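Rbstp0775 protein (Geobacillus stearothermophilus, PDB 1RZ3) is of unknown function but belongs to the phosphoribulokinase/uridine kinase family and is therefore probably an ATP-dependent kinase. Local coordinates at residues A[11-15]-A[45-51]; A[22-28]-A[126-132]; A[53-57]-A[119-123]; A[89-95]-A[139-144]. One frame throughout, in Å; residues are numbered along the deposited sequence.

Contact 1: residues A[11-15]-A[45-51]; sequences CKTIL and TLREQGI
The carbonyl oxygen of Leu46, whose side chain meets helix 3-15, accepts two backbone N-H groups: Gln49 N lies 2.8 Å and Ile51 N 3.0 Å from Leu46 O, and they reach it from opposite faces of its plane. The second bond, together with that from Gly50 N to Arg47 O, makes a Schellman motif closing helix 35-48, with Gly50 at positive phi (88°) as the C' residue. The turn brings Ile51 back beside Leu46, so that both side chains face residues 11-15.

Between the segments the contact is apolar, and one methyl lies at its middle. Leu46 CD2 is 3.5 Å from Cys11 SG and 3.9 Å from Leu15 CD2, while Ile14 CG2 is a more distant neighbour. Cys11 carries its sulfur trans to the backbone N (chi1 -180°), which points SG across the gap, where Thr45 CG2 and Gln49 CG also approach it. Gln49 is bent at chi2 (-48°); its side chain runs nearly perpendicular to that of Leu15, CG nearest Leu15 CD1, while its NE2 turns back to the helix in a weak bond to Thr45 O. Thr45 OG1 is bonded within its own helix, to Gln41 O. Ile14 rests on Met127 and Leu46 on Met129, both of strand 127-132, which carries the packing into the parallel sheet. Leu15 and Ile51 lie alongside each other, pointing oppositely, Leu15 CD2 coming to 3.8 Å from Ile51 CG1.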
loop_
_atom_site.group_PDB
_atom_site.type_symbol
_atom_site.label_atom_id
_atom_site.label_comp_id
_atom_site.label_asym_id
_atom_site.label_seq_id
_atom_site.Cartn_x
_atom_site.Cartn_y
_atom_site.Cartn_z
ATOM N N CYS A 11 -5.591 -7.623 14.359
ATOM C CA CYS A 11 -4.558 -7.097 15.242
ATOM C C CYS A 11 -3.922 -8.258 16.014
ATOM O O CYS A 11 -2.697 -8.347 16.121
ATOM C CB CYS A 11 -5.163 -6.077 16.210
ATOM S SG CYS A 11 -3.984 -5.343 17.361
ATOM N N LYS A 12 -4.757 -9.152 16.537
ATOM C CA LYS A 12 -4.267 -10.311 17.286
ATOM C C LYS A 12 -3.371 -11.163 16.390
ATOM O O LYS A 12 -2.304 -11.620 16.799
ATOM C CB LYS A 12 -5.442 -11.159 17.781
ATOM C CG LYS A 12 -5.030 -12.314 18.676
ATOM C CD LYS A 12 -6.189 -13.264 18.942
ATOM C CE LYS A 12 -6.619 -13.974 17.665
ATOM N NZ LYS A 12 -5.486 -14.731 17.047
ATOM N N THR A 13 -3.819 -11.376 15.160
ATOM C CA THR A 13 -3.058 -12.160 14.192
ATOM C C THR A 13 -1.683 -11.529 13.965
ATOM O O THR A 13 -0.665 -12.221 13.936
ATOM C CB THR A 13 -3.822 -12.236 12.851
ATOM O OG1 THR A 13 -5.046 -12.957 13.054
ATOM C CG2 THR A 13 -2.991 -12.945 11.785
ATOM N N ILE A 14 -1.663 -10.209 13.814
ATOM C CA ILE A 14 -0.421 -9.484 13.588
ATOM C C ILE A 14 0.504 -9.562 14.799
ATOM O O ILE A 14 1.722 -9.708 14.652
ATOM C CB ILE A 14 -0.716 -8.005 13.219
ATOM C CG1 ILE A 14 -1.283 -7.947 11.795
ATOM C CG2 ILE A 14 0.552 -7.151 13.337
ATOM C CD1 ILE A 14 -1.866 -6.595 11.406
ATOM N N LEU A 15 -0.069 -9.494 15.997
ATOM C CA LEU A 15 0.742 -9.559 17.208
ATOM C C LEU A 15 1.332 -10.950 17.459
ATOM O O LEU A 15 2.191 -11.112 18.330
ATOM C CB LEU A 15 -0.086 -9.127 18.420
ATOM C CG LEU A 15 -0.498 -7.652 18.462
ATOM C CD1 LEU A 15 -1.470 -7.424 19.625
ATOM C CD2 LEU A 15 0.745 -6.779 18.609
ATOM N N THR A 45 -4.952 0.831 16.893
ATOM C CA THR A 45 -5.150 -0.257 17.846
ATOM C C THR A 45 -3.810 -0.860 18.284
ATOM O O THR A 45 -3.614 -1.185 19.461
ATOM C CB THR A 45 -6.030 -1.353 17.226
ATOM O OG1 THR A 45 -7.237 -0.762 16.725
ATOM C CG2 THR A 45 -6.383 -2.407 18.259
ATOM N N LEU A 46 -2.888 -1.004 17.337
ATOM C CA LEU A 46 -1.573 -1.560 17.644
ATOM C C LEU A 46 -0.807 -0.662 18.608
ATOM O O LEU A 46 -0.169 -1.141 19.553
ATOM C CB LEU A 46 -0.770 -1.766 16.349
ATOM C CG LEU A 46 -1.237 -2.944 15.478
ATOM C CD1 LEU A 46 -0.602 -2.866 14.103
ATOM C CD2 LEU A 46 -0.875 -4.260 16.162
ATOM N N ARG A 47 -0.872 0.647 18.384
ATOM C CA ARG A 47 -0.176 1.586 19.260
ATOM C C ARG A 47 -0.680 1.468 20.695
ATOM O O ARG A 47 0.092 1.573 21.647
ATOM C CB ARG A 47 -0.364 3.017 18.761
ATOM C CG ARG A 47 0.329 3.289 17.434
ATOM C CD ARG A 47 0.123 4.727 16.980
ATOM N NE ARG A 47 0.766 4.959 15.692
ATOM C CZ ARG A 47 0.109 5.200 14.564
ATOM N NH1 ARG A 47 -1.216 5.252 14.567
ATOM N NH2 ARG A 47 0.777 5.359 13.429
ATOM N N GLU A 48 -1.977 1.243 20.847
ATOM C CA GLU A 48 -2.555 1.109 22.173
ATOM C C GLU A 48 -2.118 -0.204 22.813
ATOM O O GLU A 48 -2.225 -0.372 24.025
ATOM C CB GLU A 48 -4.077 1.220 22.083
ATOM C CG GLU A 48 -4.502 2.553 21.481
ATOM C CD GLU A 48 -5.999 2.714 21.357
ATOM O OE1 GLU A 48 -6.639 1.872 20.686
ATOM O OE2 GLU A 48 -6.533 3.692 21.925
ATOM N N GLN A 49 -1.607 -1.122 21.995
ATOM C CA GLN A 49 -1.117 -2.401 22.498
ATOM C C GLN A 49 0.380 -2.266 22.769
ATOM O O GLN A 49 1.065 -3.250 23.045
ATOM C CB GLN A 49 -1.345 -3.525 21.481
ATOM C CG GLN A 49 -2.783 -3.704 21.031
ATOM C CD GLN A 49 -3.759 -3.742 22.185
ATOM O OE1 GLN A 49 -3.591 -4.507 23.134
ATOM N NE2 GLN A 49 -4.795 -2.911 22.108
ATOM N N GLY A 50 0.890 -1.042 22.664
ATOM C CA GLY A 50 2.301 -0.808 22.927
ATOM C C GLY A 50 3.232 -0.987 21.745
ATOM O O GLY A 50 4.435 -1.161 21.926
ATOM N N ILE A 51 2.687 -0.938 20.532
ATOM C CA ILE A 51 3.506 -1.096 19.333
ATOM C C ILE A 51 3.706 0.236 18.613
ATOM O O ILE A 51 2.736 0.940 18.321
ATOM C CB ILE A 51 2.857 -2.071 18.321
ATOM C CG1 ILE A 51 2.500 -3.395 19.007
ATOM C CG2 ILE A 51 3.800 -2.290 17.140
ATOM C CD1 ILE A 51 3.678 -4.134 19.609
#

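Contact 2: residues A[22-28]-A[126-132]; sequences RLVLGID and DMIMIEG
Leu25 CD1 sits in the tight half of this contact, 3.8 Å from Met127 SE and equally far from Met129 CE, both residues being selenomethionines. Leu23 CD2 lies alongside the Met127 chain, and Ile27 CD1 comes to 3.7 Å from Met129 SE; the bend of Met129 at chi3 (-73°) turns its methyl back to Leu25. Helix 35-48 packs on this face. Six backbone hydrogen bonds join the strands in parallel, from Leu23 to Gly132, the straightest being Leu25 N to Ile128 O (2.8 Å, 174°). These are adjacent inner strands of the parallel sheet of the P-loop NTPase fold. On the face of Val24 and Ile130 the two strands touch more loosely: Val24 CG1 and Ile130 CD1 are 4.4 Å apart, and Gly26 has no side chain. At the partly exposed end, Arg22 meets Asp126 through backbone alone, its guanidinium going to Leu97 O, Ser100 O and Ser123 O. At the buried end the Glu131 carboxylate leads away, its OE2 held by His57 ND1 and Thr36 OG1.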
loop_
_atom_site.group_PDB
_atom_site.type_symbol
_atom_site.label_atom_id
_atom_site.label_comp_id
_atom_site.label_asym_id
_atom_site.label_seq_id
_atom_site.Cartn_x
_atom_site.Cartn_y
_atom_site.Cartn_z
ATOM N N ARG A 22 12.382 -4.832 12.528
ATOM C CA ARG A 22 11.134 -4.189 12.137
ATOM C C ARG A 22 10.271 -5.175 11.360
ATOM O O ARG A 22 10.778 -5.957 10.553
ATOM C CB ARG A 22 11.406 -2.973 11.245
ATOM C CG ARG A 22 12.179 -1.850 11.898
ATOM C CD ARG A 22 12.509 -0.776 10.882
ATOM N NE ARG A 22 13.319 0.295 11.455
ATOM C CZ ARG A 22 14.032 1.153 10.734
ATOM N NH1 ARG A 22 14.032 1.064 9.411
ATOM N NH2 ARG A 22 14.760 2.090 11.332
ATOM N N LEU A 23 8.970 -5.145 11.615
ATOM C CA LEU A 23 8.042 -6.012 10.902
ATOM C C LEU A 23 7.350 -5.140 9.854
ATOM O O LEU A 23 6.734 -4.130 10.191
ATOM C CB LEU A 23 7.011 -6.596 11.869
ATOM C CG LEU A 23 6.029 -7.624 11.297
ATOM C CD1 LEU A 23 6.794 -8.844 10.787
ATOM C CD2 LEU A 23 5.043 -8.031 12.376
ATOM N N VAL A 24 7.470 -5.515 8.585
ATOM C CA VAL A 24 6.852 -4.752 7.507
ATOM C C VAL A 24 5.530 -5.393 7.080
ATOM O O VAL A 24 5.501 -6.526 6.601
ATOM C CB VAL A 24 7.814 -4.642 6.301
ATOM C CG1 VAL A 24 7.179 -3.832 5.188
ATOM C CG2 VAL A 24 9.124 -3.993 6.755
ATOM N N LEU A 25 4.444 -4.649 7.264
ATOM C CA LEU A 25 3.100 -5.124 6.949
ATOM C C LEU A 25 2.550 -4.417 5.723
ATOM O O LEU A 25 2.848 -3.251 5.478
ATOM C CB LEU A 25 2.161 -4.846 8.119
ATOM C CG LEU A 25 2.690 -5.119 9.526
ATOM C CD1 LEU A 25 1.764 -4.470 10.557
ATOM C CD2 LEU A 25 2.795 -6.619 9.747
ATOM N N GLY A 26 1.737 -5.127 4.958
ATOM C CA GLY A 26 1.151 -4.520 3.785
ATOM C C GLY A 26 -0.346 -4.741 3.775
ATOM O O GLY A 26 -0.828 -5.813 4.148
ATOM N N ILE A 27 -1.086 -3.710 3.387
ATOM C CA ILE A 27 -2.531 -3.805 3.277
ATOM C C ILE A 27 -2.804 -3.550 1.798
ATOM O O ILE A 27 -2.790 -2.413 1.334
ATOM C CB ILE A 27 -3.251 -2.757 4.146
ATOM C CG1 ILE A 27 -2.926 -2.998 5.625
ATOM C CG2 ILE A 27 -4.756 -2.852 3.928
ATOM C CD1 ILE A 27 -3.667 -2.075 6.580
ATOM N N ASP A 28 -3.015 -4.639 1.069
ATOM C CA ASP A 28 -3.255 -4.604 -0.366
ATOM C C ASP A 28 -4.752 -4.672 -0.648
ATOM O O ASP A 28 -5.486 -5.420 -0.011
ATOM C CB ASP A 28 -2.513 -5.785 -1.000
ATOM C CG ASP A 28 -2.491 -5.744 -2.518
ATOM O OD1 ASP A 28 -2.535 -4.645 -3.112
ATOM O OD2 ASP A 28 -2.397 -6.834 -3.118
ATOM N N ASP A 126 8.461 -0.432 15.615
ATOM C CA ASP A 126 8.398 -1.880 15.793
ATOM C C ASP A 126 7.852 -2.475 14.498
ATOM O O ASP A 126 8.241 -3.575 14.082
ATOM C CB ASP A 126 7.461 -2.249 16.941
ATOM C CG ASP A 126 7.955 -1.745 18.277
ATOM O OD1 ASP A 126 9.098 -2.081 18.654
ATOM O OD2 ASP A 126 7.198 -1.015 18.948
HETATM N N MSE A 127 6.947 -1.734 13.865
HETATM C CA MSE A 127 6.330 -2.181 12.624
HETATM C C MSE A 127 6.151 -1.028 11.652
HETATM O O MSE A 127 5.949 0.115 12.056
HETATM C CB MSE A 127 4.946 -2.785 12.895
HETATM C CG MSE A 127 4.898 -3.833 13.989
HETATM SE SE MSE A 127 3.152 -4.714 14.082
HETATM C CE MSE A 127 3.585 -6.071 15.396
ATOM N N ILE A 128 6.220 -1.347 10.363
ATOM C CA ILE A 128 6.028 -0.367 9.309
ATOM C C ILE A 128 4.810 -0.874 8.555
ATOM O O ILE A 128 4.781 -2.029 8.124
ATOM C CB ILE A 128 7.223 -0.325 8.325
ATOM C CG1 ILE A 128 8.525 -0.038 9.082
ATOM C CG2 ILE A 128 6.960 0.728 7.239
ATOM C CD1 ILE A 128 8.491 1.221 9.905
HETATM N N MSE A 129 3.800 -0.029 8.403
HETATM C CA MSE A 129 2.598 -0.445 7.694
HETATM C C MSE A 129 2.421 0.345 6.409
HETATM O O MSE A 129 2.448 1.575 6.412
HETATM C CB MSE A 129 1.368 -0.271 8.578
HETATM C CG MSE A 129 0.120 -0.867 7.965
HETATM SE SE MSE A 129 -1.389 -0.599 9.101
HETATM C CE MSE A 129 -0.965 -1.888 10.478
ATOM N N ILE A 130 2.242 -0.379 5.311
ATOM C CA ILE A 130 2.072 0.225 3.998
ATOM C C ILE A 130 0.745 -0.225 3.394
ATOM O O ILE A 130 0.464 -1.423 3.329
ATOM C CB ILE A 130 3.227 -0.202 3.060
ATOM C CG1 ILE A 130 4.567 0.185 3.699
ATOM C CG2 ILE A 130 3.065 0.444 1.689
ATOM C CD1 ILE A 130 5.780 -0.301 2.944
ATOM N N GLU A 131 -0.077 0.734 2.969
ATOM C CA GLU A 131 -1.358 0.407 2.356
ATOM C C GLU A 131 -1.443 1.045 0.979
ATOM O O GLU A 131 -0.970 2.163 0.777
ATOM C CB GLU A 131 -2.524 0.891 3.235
ATOM C CG GLU A 131 -2.624 2.402 3.426
ATOM C CD GLU A 131 -3.482 3.088 2.371
ATOM O OE1 GLU A 131 -3.972 2.402 1.446
ATOM O OE2 GLU A 131 -3.667 4.320 2.473
ATOM N N GLY A 132 -2.032 0.323 0.031
ATOM C CA GLY A 132 -2.168 0.854 -1.314
ATOM C C GLY A 132 -2.620 -0.199 -2.297
ATOM O O GLY A 132 -2.787 -1.363 -1.939
#

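Contact 3: residues A[53-57]-A[119-123]; sequences VCVFH and TVYLS
Cys54 makes the sulfur contacts of this interface. Its SG lies 3.3 Å from Val120 CG1, a close approach, and 3.5 Å from Leu122 CD2, so the sulfur is set between two branched side chains of the opposite segment. The trans chi1 of Cys54 (179°) carries SG out from strand 53-57 to reach them.

The ring contacts belong to Phe56, two residues along and on the same side of the strand. Leu122 CD2 comes in at the ring edge, close to its plane, with Phe56 CE2 3.8 Å away, and the Leu122 side chain stands roughly perpendicular to that of Phe56. Val120 approaches from the opposite direction to Phe56, its CG1 3.6 Å from Phe56 CZ. The same two methyls therefore serve both the sulfur and the ring.

Hydrogen bonds play no part between the segments: the axes of the short strand segments come no closer than 8.5 Å and run at 147° to each other, so the link is made by side chains. Each strand pairs with other partners, Cys54 and Phe56 with strand 127-132 and Val120 with Leu103. Ile128 of strand 127-132 touches Cys54, Phe56 and Leu122. The arrangement is that of an antiparallel hairpin, strands 102-109 and 114-121, leaning on the edge strand of the parallel P-loop NTPase core, consistent with the hairpin that accompanies this core in uridine kinases.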
loop_
_atom_site.group_PDB
_atom_site.type_symbol
_atom_site.label_atom_id
_atom_site.label_comp_id
_atom_site.label_asym_id
_atom_site.label_seq_id
_atom_site.Cartn_x
_atom_site.Cartn_y
_atom_site.Cartn_z
ATOM N N VAL A 53 4.166 2.126 15.449
ATOM C CA VAL A 53 3.896 1.869 14.035
ATOM C C VAL A 53 4.055 3.108 13.151
ATOM O O VAL A 53 3.533 4.179 13.470
ATOM C CB VAL A 53 2.449 1.339 13.842
ATOM C CG1 VAL A 53 2.209 0.972 12.376
ATOM C CG2 VAL A 53 2.202 0.142 14.749
ATOM N N CYS A 54 4.778 2.944 12.043
ATOM C CA CYS A 54 4.995 4.013 11.063
ATOM C C CYS A 54 4.123 3.612 9.864
ATOM O O CYS A 54 4.173 2.467 9.414
ATOM C CB CYS A 54 6.476 4.067 10.661
ATOM S SG CYS A 54 6.885 5.328 9.429
ATOM N N VAL A 55 3.328 4.545 9.349
ATOM C CA VAL A 55 2.425 4.234 8.241
ATOM C C VAL A 55 2.715 4.998 6.950
ATOM O O VAL A 55 2.997 6.196 6.979
ATOM C CB VAL A 55 0.956 4.531 8.637
ATOM C CG1 VAL A 55 0.016 4.076 7.530
ATOM C CG2 VAL A 55 0.611 3.850 9.963
ATOM N N PHE A 56 2.641 4.291 5.823
ATOM C CA PHE A 56 2.850 4.879 4.497
ATOM C C PHE A 56 1.585 4.614 3.691
ATOM O O PHE A 56 0.962 3.560 3.838
ATOM C CB PHE A 56 4.043 4.228 3.786
ATOM C CG PHE A 56 5.379 4.660 4.317
ATOM C CD1 PHE A 56 5.965 5.842 3.880
ATOM C CD2 PHE A 56 6.043 3.892 5.266
ATOM C CE1 PHE A 56 7.204 6.255 4.383
ATOM C CE2 PHE A 56 7.277 4.293 5.774
ATOM C CZ PHE A 56 7.858 5.476 5.332
ATOM N N HIS A 57 1.208 5.570 2.846
ATOM C CA HIS A 57 0.016 5.450 2.011
ATOM C C HIS A 57 0.503 5.618 0.575
ATOM O O HIS A 57 0.927 6.705 0.190
ATOM C CB HIS A 57 -0.980 6.558 2.368
ATOM C CG HIS A 57 -1.424 6.536 3.798
ATOM N ND1 HIS A 57 -2.428 5.708 4.253
ATOM C CD2 HIS A 57 -0.991 7.230 4.878
ATOM C CE1 HIS A 57 -2.595 5.894 5.551
ATOM N NE2 HIS A 57 -1.736 6.812 5.954
ATOM N N THR A 119 9.666 14.385 5.280
ATOM C CA THR A 119 10.442 13.324 5.899
ATOM C C THR A 119 9.635 12.441 6.841
ATOM O O THR A 119 8.779 12.921 7.583
ATOM C CB THR A 119 11.639 13.932 6.667
ATOM O OG1 THR A 119 12.483 14.629 5.740
ATOM C CG2 THR A 119 12.445 12.844 7.372
ATOM N N VAL A 120 9.904 11.141 6.787
ATOM C CA VAL A 120 9.243 10.187 7.662
ATOM C C VAL A 120 10.339 9.455 8.429
ATOM O O VAL A 120 11.275 8.923 7.835
ATOM C CB VAL A 120 8.400 9.150 6.874
ATOM C CG1 VAL A 120 7.806 8.124 7.839
ATOM C CG2 VAL A 120 7.283 9.853 6.125
ATOM N N TYR A 121 10.235 9.445 9.751
ATOM C CA TYR A 121 11.234 8.770 10.574
ATOM C C TYR A 121 10.819 7.341 10.891
ATOM O O TYR A 121 9.715 7.102 11.387
ATOM C CB TYR A 121 11.447 9.553 11.872
ATOM C CG TYR A 121 12.159 10.862 11.645
ATOM C CD1 TYR A 121 13.553 10.929 11.659
ATOM C CD2 TYR A 121 11.442 12.024 11.356
ATOM C CE1 TYR A 121 14.220 12.121 11.391
ATOM C CE2 TYR A 121 12.096 13.222 11.085
ATOM C CZ TYR A 121 13.487 13.263 11.103
ATOM O OH TYR A 121 14.144 14.443 10.830
ATOM N N LEU A 122 11.708 6.399 10.590
ATOM C CA LEU A 122 11.468 4.986 10.849
ATOM C C LEU A 122 12.068 4.628 12.201
ATOM O O LEU A 122 11.499 3.847 12.963
ATOM C CB LEU A 122 12.114 4.136 9.752
ATOM C CG LEU A 122 11.599 4.431 8.339
ATOM C CD1 LEU A 122 12.218 3.453 7.346
ATOM C CD2 LEU A 122 10.084 4.315 8.324
ATOM N N SER A 123 13.232 5.217 12.469
ATOM C CA SER A 123 13.980 5.035 13.710
ATOM C C SER A 123 13.687 3.763 14.497
ATOM O O SER A 123 14.044 2.672 14.058
ATOM C CB SER A 123 13.784 6.257 14.608
ATOM O OG SER A 123 14.087 7.448 13.902
#

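Contact 4: residues A[89-95]-A[139-144]; sequences LTHQLFR and EWRPFF
Thr90 and Phe94, one wide turn apart on helix 86-94, face Trp140 and Phe143 across the contact, with CA atoms 6.4 Å apart for Thr90 and Trp140 and 6.1 Å for Phe94 and Phe143. The helix loosens here into a pi-type turn, in which Leu89 O accepts from both Leu93 N and Phe94 N. Opposite, the loop between strands 127-132 and 146-150 tightens into a short 3-10 turn at 141-143. Together they assemble an aromatic cluster of Phe94, Trp140 and Phe144 beside Ile130 of the parallel sheet.

Phe94 is its central member. Its ring stacks face to face on the five-membered ring of Trp140, with centroids 3.9 Å apart and planes inclined by 23°, and Trp140 CB stands over the same face, 4.0 Å from the Phe94 centroid. Leu93 CD2 lies over the other face of Phe94. Phe144 meets the ring obliquely, its CZ 3.6 Å from Phe94 CE1. Thr90 OG1 lies at the edge of the indole, in its plane, and is itself bonded to Val86 O; Leu89 CD1 touches Trp140 CZ2.

Phe143 takes a more outward place and turns one face to the helix backbone. Arg95 CA makes a CH-pi contact with that face, and Arg95 CG, set anti to the carbonyl carbon (chi1 -72°), lies 3.5 Å from Phe143 CZ.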
loop_
_atom_site.group_PDB
_atom_site.type_symbol
_atom_site.label_atom_id
_atom_site.label_comp_id
_atom_site.label_asym_id
_atom_site.label_seq_id
_atom_site.Cartn_x
_atom_site.Cartn_y
_atom_site.Cartn_z
ATOM N N LEU A 89 10.696 3.781 -6.284
ATOM C CA LEU A 89 10.132 3.425 -4.981
ATOM C C LEU A 89 10.799 2.186 -4.408
ATOM O O LEU A 89 10.984 2.076 -3.192
ATOM C CB LEU A 89 8.621 3.216 -5.097
ATOM C CG LEU A 89 7.876 4.540 -5.302
ATOM C CD1 LEU A 89 6.458 4.268 -5.762
ATOM C CD2 LEU A 89 7.898 5.349 -3.999
ATOM N N THR A 90 11.167 1.248 -5.275
ATOM C CA THR A 90 11.839 0.044 -4.802
ATOM C C THR A 90 13.170 0.460 -4.172
ATOM O O THR A 90 13.528 0.010 -3.085
ATOM C CB THR A 90 12.146 -0.936 -5.956
ATOM O OG1 THR A 90 10.926 -1.334 -6.592
ATOM C CG2 THR A 90 12.861 -2.172 -5.418
ATOM N N HIS A 91 13.896 1.328 -4.870
ATOM C CA HIS A 91 15.198 1.808 -4.403
ATOM C C HIS A 91 15.138 2.736 -3.194
ATOM O O HIS A 91 15.890 2.567 -2.234
ATOM C CB HIS A 91 15.918 2.564 -5.526
ATOM C CG HIS A 91 16.512 1.688 -6.585
ATOM N ND1 HIS A 91 15.817 0.656 -7.181
ATOM C CD2 HIS A 91 17.723 1.726 -7.193
ATOM C CE1 HIS A 91 16.573 0.098 -8.109
ATOM N NE2 HIS A 91 17.734 0.728 -8.138
ATOM N N GLN A 92 14.243 3.714 -3.247
ATOM C CA GLN A 92 14.155 4.712 -2.187
ATOM C C GLN A 92 13.205 4.457 -1.029
ATOM O O GLN A 92 13.274 5.150 -0.011
ATOM C CB GLN A 92 13.847 6.077 -2.807
ATOM C CG GLN A 92 14.873 6.514 -3.849
ATOM C CD GLN A 92 16.297 6.408 -3.343
ATOM O OE1 GLN A 92 16.584 6.735 -2.191
ATOM N NE2 GLN A 92 17.204 5.956 -4.207
ATOM N N LEU A 93 12.312 3.484 -1.172
ATOM C CA LEU A 93 11.380 3.187 -0.095
ATOM C C LEU A 93 11.449 1.742 0.395
ATOM O O LEU A 93 11.921 1.469 1.500
ATOM C CB LEU A 93 9.941 3.514 -0.527
ATOM C CG LEU A 93 8.813 3.200 0.469
ATOM C CD1 LEU A 93 9.036 3.953 1.762
ATOM C CD2 LEU A 93 7.472 3.591 -0.143
ATOM N N PHE A 94 10.991 0.814 -0.433
ATOM C CA PHE A 94 10.949 -0.588 -0.041
ATOM C C PHE A 94 12.257 -1.215 0.429
ATOM O O PHE A 94 12.277 -1.865 1.474
ATOM C CB PHE A 94 10.307 -1.408 -1.164
ATOM C CG PHE A 94 8.854 -1.073 -1.375
ATOM C CD1 PHE A 94 7.884 -1.537 -0.488
ATOM C CD2 PHE A 94 8.464 -0.231 -2.410
ATOM C CE1 PHE A 94 6.548 -1.162 -0.629
ATOM C CE2 PHE A 94 7.132 0.151 -2.561
ATOM C CZ PHE A 94 6.172 -0.317 -1.667
ATOM N N ARG A 95 13.343 -1.014 -0.312
ATOM C CA ARG A 95 14.637 -1.587 0.084
ATOM C C ARG A 95 15.162 -0.972 1.379
ATOM O O ARG A 95 16.004 -1.559 2.058
ATOM C CB ARG A 95 15.692 -1.364 -1.008
ATOM C CG ARG A 95 15.530 -2.202 -2.258
ATOM C CD ARG A 95 16.699 -1.973 -3.216
ATOM N NE ARG A 95 16.563 -2.748 -4.448
ATOM C CZ ARG A 95 17.431 -2.711 -5.458
ATOM N NH1 ARG A 95 18.508 -1.938 -5.384
ATOM N NH2 ARG A 95 17.218 -3.444 -6.543
ATOM N N GLU A 139 8.275 -6.547 -7.835
ATOM C CA GLU A 139 9.360 -5.705 -7.353
ATOM C C GLU A 139 9.310 -5.388 -5.857
ATOM O O GLU A 139 10.358 -5.274 -5.206
ATOM C CB GLU A 139 9.378 -4.384 -8.133
ATOM C CG GLU A 139 9.652 -4.495 -9.636
ATOM C CD GLU A 139 8.482 -5.044 -10.451
ATOM O OE1 GLU A 139 7.322 -4.999 -9.986
ATOM O OE2 GLU A 139 8.730 -5.508 -11.585
ATOM N N TRP A 140 8.100 -5.248 -5.316
ATOM C CA TRP A 140 7.921 -4.890 -3.910
ATOM C C TRP A 140 7.702 -6.051 -2.938
ATOM O O TRP A 140 8.079 -5.967 -1.767
ATOM C CB TRP A 140 6.763 -3.895 -3.786
ATOM C CG TRP A 140 6.924 -2.655 -4.637
ATOM C CD1 TRP A 140 8.087 -2.162 -5.168
ATOM C CD2 TRP A 140 5.897 -1.718 -4.988
ATOM N NE1 TRP A 140 7.847 -0.975 -5.821
ATOM C CE2 TRP A 140 6.512 -0.679 -5.727
ATOM C CE3 TRP A 140 4.520 -1.653 -4.744
ATOM C CZ2 TRP A 140 5.794 0.410 -6.224
ATOM C CZ3 TRP A 140 3.805 -0.569 -5.236
ATOM C CH2 TRP A 140 4.443 0.449 -5.969
ATOM N N ARG A 141 7.094 -7.129 -3.423
ATOM C CA ARG A 141 6.815 -8.320 -2.607
ATOM C C ARG A 141 7.874 -8.789 -1.603
ATOM O O ARG A 141 7.562 -9.062 -0.440
ATOM C CB ARG A 141 6.510 -9.528 -3.510
ATOM C CG ARG A 141 5.197 -9.502 -4.227
ATOM C CD ARG A 141 4.745 -10.936 -4.542
ATOM N NE ARG A 141 5.556 -11.625 -5.549
ATOM C CZ ARG A 141 5.366 -11.527 -6.863
ATOM N NH1 ARG A 141 4.398 -10.760 -7.339
ATOM N NH2 ARG A 141 6.123 -12.221 -7.704
ATOM N N PRO A 142 9.137 -8.909 -2.041
ATOM C CA PRO A 142 10.200 -9.372 -1.144
ATOM C C PRO A 142 10.386 -8.574 0.134
ATOM O O PRO A 142 10.954 -9.073 1.095
ATOM C CB PRO A 142 11.455 -9.313 -2.018
ATOM C CG PRO A 142 10.922 -9.352 -3.433
ATOM C CD PRO A 142 9.692 -8.503 -3.345
ATOM N N PHE A 143 9.899 -7.339 0.150
ATOM C CA PHE A 143 10.098 -6.490 1.316
ATOM C C PHE A 143 8.979 -6.460 2.344
ATOM O O PHE A 143 9.050 -5.700 3.313
ATOM C CB PHE A 143 10.446 -5.081 0.831
ATOM C CG PHE A 143 11.632 -5.059 -0.090
ATOM C CD1 PHE A 143 12.908 -5.317 0.400
ATOM C CD2 PHE A 143 11.464 -4.878 -1.461
ATOM C CE1 PHE A 143 14.000 -5.405 -0.462
ATOM C CE2 PHE A 143 12.549 -4.965 -2.331
ATOM C CZ PHE A 143 13.820 -5.231 -1.829
ATOM N N PHE A 144 7.956 -7.288 2.142
ATOM C CA PHE A 144 6.832 -7.382 3.078
ATOM C C PHE A 144 6.947 -8.674 3.880
ATOM O O PHE A 144 7.210 -9.737 3.315
ATOM C CB PHE A 144 5.491 -7.410 2.332
ATOM C CG PHE A 144 5.086 -6.092 1.748
ATOM C CD1 PHE A 144 4.556 -5.094 2.558
ATOM C CD2 PHE A 144 5.229 -5.847 0.387
ATOM C CE1 PHE A 144 4.171 -3.864 2.016
ATOM C CE2 PHE A 144 4.848 -4.622 -0.164
ATOM C CZ PHE A 144 4.319 -3.629 0.656
#

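Contact 2 lies at the centre and touches the other three. Contact 1 packs on one face of its sheet, where Ile14 CG2 is 3.6 Å from Met127 SE; contact 4 meets the other face, with Phe94 CE1 3.8 Å from Ile130 CD1. Contact 3 continues the sheet through its neighbouring strand, Met129 N lying 2.7 Å from Cys54 O, and Phe56 in turn touches Leu93 of contact 4. Glu131 OE2, 2.6 Å from His57 ND1, ties contacts 2 and 3 beside the probable P-loop. The side chain of calcium-binding Asp124 is about 6 Å from that of Asp126; the ion, not bound to this chain in the model, lies about 7 Å from the Tyr121 side chain, away from contact 4.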